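Local coordinates for protein fructose transport system repressor FruR (Pseudomonas putida, PDB 3O74) that probably binds specific DNA sites as a dual transcriptional regulator of the LacI family, and responds to fructose 1-phosphate as its preferred effector, at residues R121-I126 against E144-Y149; D182-T187 against R207-G212. All blocks are in the same frame, centred on the assembly; numbering follows the deposited sequence.

Contact 1 of 2, residues R121-I126 against E144-Y149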
loop_
_atom_site.group_PDB
_atom_site.type_symbol
_atom_site.label_atom_id
_atom_site.label_comp_id
_atom_site.label_asym_id
_atom_site.label_seq_id
_atom_site.Cartn_x
_atom_site.Cartn_y
_atom_site.Cartn_z
ATOM N N ARG B 121 -4.616 29.338 18.667
ATOM C CA ARG B 121 -5.201 30.603 18.245
ATOM C C ARG B 121 -5.921 30.422 16.912
ATOM O O ARG B 121 -6.836 31.174 16.573
ATOM C CB ARG B 121 -4.111 31.670 18.132
ATOM C CG ARG B 121 -4.572 33.084 18.434
ATOM C CD ARG B 121 -5.162 33.764 17.213
ATOM N NE ARG B 121 -6.618 33.848 17.269
ATOM C CZ ARG B 121 -7.335 34.722 16.571
ATOM N NH1 ARG B 121 -6.723 35.586 15.772
ATOM N NH2 ARG B 121 -8.657 34.739 16.674
ATOM N N SER B 122 -5.504 29.404 16.169
ATOM C CA SER B 122 -6.086 29.099 14.873
ATOM C C SER B 122 -6.058 27.597 14.645
ATOM O O SER B 122 -5.112 26.916 15.036
ATOM C CB SER B 122 -5.313 29.805 13.758
ATOM O OG SER B 122 -3.957 29.391 13.736
ATOM N N ILE B 123 -7.105 27.083 14.014
ATOM C CA ILE B 123 -7.179 25.662 13.706
ATOM C C ILE B 123 -7.771 25.470 12.319
ATOM O O ILE B 123 -8.660 26.215 11.905
ATOM C CB ILE B 123 -8.023 24.894 14.748
ATOM C CG1 ILE B 123 -7.954 23.390 14.490
ATOM C CG2 ILE B 123 -9.467 25.383 14.748
ATOM C CD1 ILE B 123 -8.496 22.548 15.627
ATOM N N ALA B 124 -7.272 24.475 11.596
ATOM C CA ALA B 124 -7.736 24.247 10.240
ATOM C C ALA B 124 -8.053 22.782 9.991
ATOM O O ALA B 124 -7.524 21.892 10.657
ATOM C CB ALA B 124 -6.711 24.744 9.235
ATOM N N LEU B 125 -8.936 22.555 9.028
ATOM C CA LEU B 125 -9.239 21.221 8.550
ATOM C C LEU B 125 -8.829 21.135 7.087
ATOM O O LEU B 125 -9.201 21.985 6.276
ATOM C CB LEU B 125 -10.731 20.933 8.677
ATOM C CG LEU B 125 -11.177 19.633 8.015
ATOM C CD1 LEU B 125 -10.929 18.449 8.938
ATOM C CD2 LEU B 125 -12.647 19.721 7.627
ATOM N N ILE B 126 -8.046 20.119 6.757
ATOM C CA ILE B 126 -7.694 19.861 5.374
ATOM C C ILE B 126 -8.289 18.520 4.966
ATOM O O ILE B 126 -7.990 17.488 5.563
ATOM C CB ILE B 126 -6.174 19.862 5.171
ATOM C CG1 ILE B 126 -5.647 21.300 5.126
ATOM C CG2 ILE B 126 -5.796 19.122 3.887
ATOM C CD1 ILE B 126 -4.132 21.403 4.979
ATOM N N GLU B 144 -18.133 19.952 15.313
ATOM C CA GLU B 144 -18.752 19.647 16.599
ATOM C C GLU B 144 -17.820 19.941 17.773
ATOM O O GLU B 144 -18.257 20.426 18.815
ATOM C CB GLU B 144 -19.203 18.186 16.630
ATOM C CG GLU B 144 -19.338 17.601 18.023
ATOM C CD GLU B 144 -20.756 17.640 18.559
ATOM O OE1 GLU B 144 -21.705 17.623 17.746
ATOM O OE2 GLU B 144 -20.920 17.672 19.797
ATOM N N ALA B 145 -16.535 19.651 17.600
ATOM C CA ALA B 145 -15.551 19.889 18.650
ATOM C C ALA B 145 -15.204 21.369 18.770
ATOM O O ALA B 145 -14.564 21.791 19.734
ATOM C CB ALA B 145 -14.295 19.070 18.401
ATOM N N LEU B 146 -15.625 22.150 17.781
ATOM C CA LEU B 146 -15.309 23.574 17.750
ATOM C C LEU B 146 -16.349 24.439 18.460
ATOM O O LEU B 146 -16.171 25.651 18.586
ATOM C CB LEU B 146 -15.110 24.052 16.311
ATOM C CG LEU B 146 -13.873 23.490 15.610
ATOM C CD1 LEU B 146 -13.602 24.248 14.324
ATOM C CD2 LEU B 146 -12.672 23.566 16.533
ATOM N N GLN B 147 -17.433 23.822 18.917
ATOM C CA GLN B 147 -18.443 24.553 19.675
ATOM C C GLN B 147 -17.794 25.270 20.854
ATOM O O GLN B 147 -17.087 24.655 21.654
ATOM C CB GLN B 147 -19.546 23.612 20.162
ATOM C CG GLN B 147 -20.705 23.450 19.189
ATOM C CD GLN B 147 -21.646 24.642 19.199
ATOM O OE1 GLN B 147 -22.016 25.147 20.260
ATOM N NE2 GLN B 147 -22.044 25.090 18.013
ATOM N N GLY B 148 -18.032 26.575 20.951
ATOM C CA GLY B 148 -17.447 27.379 22.008
ATOM C C GLY B 148 -16.027 27.846 21.738
ATOM O O GLY B 148 -15.390 28.438 22.613
ATOM N N TYR B 149 -15.523 27.573 20.535
ATOM C CA TYR B 149 -14.187 28.023 20.139
ATOM C C TYR B 149 -14.236 29.437 19.562
ATOM O O TYR B 149 -15.091 29.752 18.732
ATOM C CB TYR B 149 -13.566 27.053 19.126
ATOM C CG TYR B 149 -12.140 27.386 18.731
ATOM C CD1 TYR B 149 -11.084 27.153 19.603
ATOM C CD2 TYR B 149 -11.849 27.914 17.479
ATOM C CE1 TYR B 149 -9.776 27.450 19.243
ATOM C CE2 TYR B 149 -10.546 28.211 17.109
ATOM C CZ TYR B 149 -9.515 27.978 17.995
ATOM O OH TYR B 149 -8.220 28.274 17.630
#
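Tyr149 reaches from the loop that follows helix 133-144 to the start of strand 122-128, within the beta-alpha-beta unit formed by strand 122-128, helix 133-144 and strand 152-158 of the LacI-type sugar-binding fold. Two turns shape the loop: a type I turn from Glu144 to Gln147, then a type II turn from Leu146 to Tyr149, closed by a hydrogen bond from Tyr149 N to Leu146 O, 2.8 Å. Gly148 sits in the second turn with a positive phi of 83°, where a CB would press on the carbonyl O of Gln147, so the backbone shape suits glycine. Tyr149 sets out toward the strand from CB, and with CG trans to the backbone N (chi1 -176°) the ring is carried straight on to it. Farther out, CE2 lies 3.8 Å from Ile123 CG2, and the two side chains approach at a slant; CZ is 4.2 Å from the same methyl. Ile123 CG2 also meets Leu146 CD2 at 4.1 Å, and so serves as the shared apolar partner of the two loop side chains. Leu116 of helix 104-116 and Val153 of strand 152-158 pack on both Ile123 and Leu146, which leaves the pair buried. At the tip, the phenol oxygen hydrogen-bonds to the carbonyl of Pro120, tying the ring to the strand's approach. Beside that bond, Tyr149 OH rests 3.2 Å from Arg121 C.

Contact 2 of 2, residues D182-T187 against R207-G212; sequences DALVTT and RQLQLG
Leu184, Gly212 and Gln210 contribute most to the buried surface where strand 183-186 and residues 210-212 run parallel, their axes 4.8 Å apart at closest and 14° from alignment. Leu184 uses both its peptide groups: its N donates to Gln210 O at 2.8 Å, and its carbonyl takes the N-H of Gly212 at 2.9 Å, each donor nearly in line with the accepting C=O. The Leu184 side chain lies alongside that of Leu211, both pointing the same way. Their CD2 methyls meet at 3.7 Å, while Leu209 CD2 packs against Leu184 CB at 4.0 Å. Gly212, which has no side chain, is gripped through its backbone on both sides of its CA: besides its N-H bond, its carbonyl accepts Thr186 N at 2.9 Å and, in a CA-H...O contact, Val185 CA at 3.1 Å. Gln210 opens the pairing, its N-H directed almost straight (172°) at Asp182 O, 3.0 Å away, although the nitrogen stands 28° out of that carbonyl's plane. Gln210 CB abuts Ala183 CB on the sheet face opposite the leucines, and beyond it the bent side chain turns away. This is the pairing of a beta-alpha-beta crossover through helix 189-201, whose Phe196 packs on Leu211. On the other face, Ala183 and Val185 pack on Leu115 of helix 104-116, and strand 122-128 flanks the far edge of strand 183-186.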
loop_
_atom_site.group_PDB
_atom_site.type_symbol
_atom_site.label_atom_id
_atom_site.label_comp_id
_atom_site.label_asym_id
_atom_site.label_seq_id
_atom_site.Cartn_x
_atom_site.Cartn_y
_atom_site.Cartn_z
ATOM N N ASP B 182 -2.105 27.237 14.336
ATOM C CA ASP B 182 -1.627 26.640 15.574
ATOM C C ASP B 182 -1.915 25.142 15.609
ATOM O O ASP B 182 -1.191 24.377 16.243
ATOM C CB ASP B 182 -2.251 27.324 16.786
ATOM C CG ASP B 182 -1.645 28.686 17.062
ATOM O OD1 ASP B 182 -0.681 29.069 16.362
ATOM O OD2 ASP B 182 -2.130 29.371 17.985
ATOM N N ALA B 183 -2.970 24.730 14.913
ATOM C CA ALA B 183 -3.394 23.334 14.923
ATOM C C ALA B 183 -4.004 22.936 13.586
ATOM O O ALA B 183 -4.614 23.757 12.899
ATOM C CB ALA B 183 -4.390 23.084 16.054
ATOM N N LEU B 184 -3.843 21.669 13.226
ATOM C CA LEU B 184 -4.312 21.190 11.935
ATOM C C LEU B 184 -4.778 19.744 11.996
ATOM O O LEU B 184 -4.105 18.880 12.558
ATOM C CB LEU B 184 -3.208 21.321 10.886
ATOM C CG LEU B 184 -3.522 20.683 9.532
ATOM C CD1 LEU B 184 -4.563 21.502 8.795
ATOM C CD2 LEU B 184 -2.261 20.537 8.689
ATOM N N VAL B 185 -5.940 19.490 11.403
ATOM C CA VAL B 185 -6.439 18.132 11.235
ATOM C C VAL B 185 -6.528 17.806 9.751
ATOM O O VAL B 185 -7.089 18.583 8.978
ATOM C CB VAL B 185 -7.832 17.959 11.864
ATOM C CG1 VAL B 185 -8.419 16.596 11.508
ATOM C CG2 VAL B 185 -7.761 18.138 13.369
ATOM N N THR B 186 -5.957 16.672 9.352
ATOM C CA THR B 186 -6.141 16.168 7.996
ATOM C C THR B 186 -7.064 14.957 8.044
ATOM O O THR B 186 -6.952 14.113 8.936
ATOM C CB THR B 186 -4.807 15.771 7.337
ATOM O OG1 THR B 186 -4.118 14.844 8.184
ATOM C CG2 THR B 186 -3.927 16.991 7.125
ATOM N N THR B 187 -7.978 14.872 7.084
ATOM C CA THR B 187 -8.974 13.807 7.079
ATOM C C THR B 187 -8.432 12.511 6.483
ATOM O O THR B 187 -9.145 11.511 6.407
ATOM C CB THR B 187 -10.232 14.223 6.316
ATOM O OG1 THR B 187 -9.910 14.432 4.935
ATOM C CG2 THR B 187 -10.823 15.506 6.927
ATOM N N ARG B 207 7.803 25.094 11.626
ATOM C CA ARG B 207 7.208 23.786 11.344
ATOM C C ARG B 207 6.641 23.125 12.600
ATOM O O ARG B 207 6.583 21.900 12.687
ATOM C CB ARG B 207 8.250 22.857 10.711
ATOM C CG ARG B 207 8.269 22.882 9.191
ATOM C CD ARG B 207 9.675 23.065 8.629
ATOM N NE ARG B 207 10.532 21.896 8.817
ATOM C CZ ARG B 207 11.588 21.619 8.059
ATOM N NH1 ARG B 207 11.912 22.420 7.052
ATOM N NH2 ARG B 207 12.320 20.539 8.299
ATOM N N GLN B 208 6.212 23.935 13.564
ATOM C CA GLN B 208 5.855 23.425 14.888
ATOM C C GLN B 208 4.374 23.567 15.269
ATOM O O GLN B 208 4.048 24.101 16.332
ATOM C CB GLN B 208 6.744 24.083 15.948
ATOM C CG GLN B 208 6.961 25.573 15.726
ATOM C CD GLN B 208 8.313 26.050 16.227
ATOM O OE1 GLN B 208 8.402 27.009 16.993
ATOM N NE2 GLN B 208 9.375 25.379 15.795
ATOM N N LEU B 209 3.486 23.078 14.407
ATOM C CA LEU B 209 2.053 23.065 14.707
ATOM C C LEU B 209 1.595 21.800 15.434
ATOM O O LEU B 209 2.307 20.796 15.470
ATOM C CB LEU B 209 1.216 23.263 13.435
ATOM C CG LEU B 209 1.699 22.730 12.081
ATOM C CD1 LEU B 209 2.399 21.389 12.193
ATOM C CD2 LEU B 209 0.534 22.653 11.100
ATOM N N GLN B 210 0.401 21.869 16.018
ATOM C CA GLN B 210 -0.271 20.692 16.564
ATOM C C GLN B 210 -0.928 19.930 15.419
ATOM O O GLN B 210 -1.771 20.485 14.714
ATOM C CB GLN B 210 -1.344 21.112 17.568
ATOM C CG GLN B 210 -0.818 21.865 18.776
ATOM C CD GLN B 210 -0.451 20.942 19.918
ATOM O OE1 GLN B 210 0.714 20.591 20.099
ATOM N NE2 GLN B 210 -1.448 20.546 20.700
ATOM N N LEU B 211 -0.558 18.663 15.241
ATOM C CA LEU B 211 -1.045 17.879 14.106
ATOM C C LEU B 211 -1.899 16.682 14.498
ATOM O O LEU B 211 -1.581 15.953 15.437
ATOM C CB LEU B 211 0.120 17.384 13.248
ATOM C CG LEU B 211 0.826 18.377 12.334
ATOM C CD1 LEU B 211 1.930 17.666 11.574
ATOM C CD2 LEU B 211 -0.165 19.011 11.373
ATOM N N GLY B 212 -2.972 16.473 13.743
ATOM C CA GLY B 212 -3.821 15.313 13.917
ATOM C C GLY B 212 -4.319 14.835 12.565
ATOM O O GLY B 212 -4.598 15.645 11.679
#

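In the fold
Contact 1 is complete in sequence before contact 2 begins, and their centres are about 11 Å apart. Both reach one sheet, in which strand 183-186 of contact 2 lies between strands 122-128 and 210-214. Among the links between them are Arg121 N to Asp182 OD2 at 2.6 Å, a probable hydrogen bond at the strand starts, and Ile126 N to Val185 O at 2.9 Å, a probable backbone bond. Helix 104-116 covers part of both. Each contact lies within one beta-alpha-beta unit, and the pairing of strands 122-128 and 183-186 joins the two units in one lobe of the two-lobed fold shared with periplasmic binding proteins.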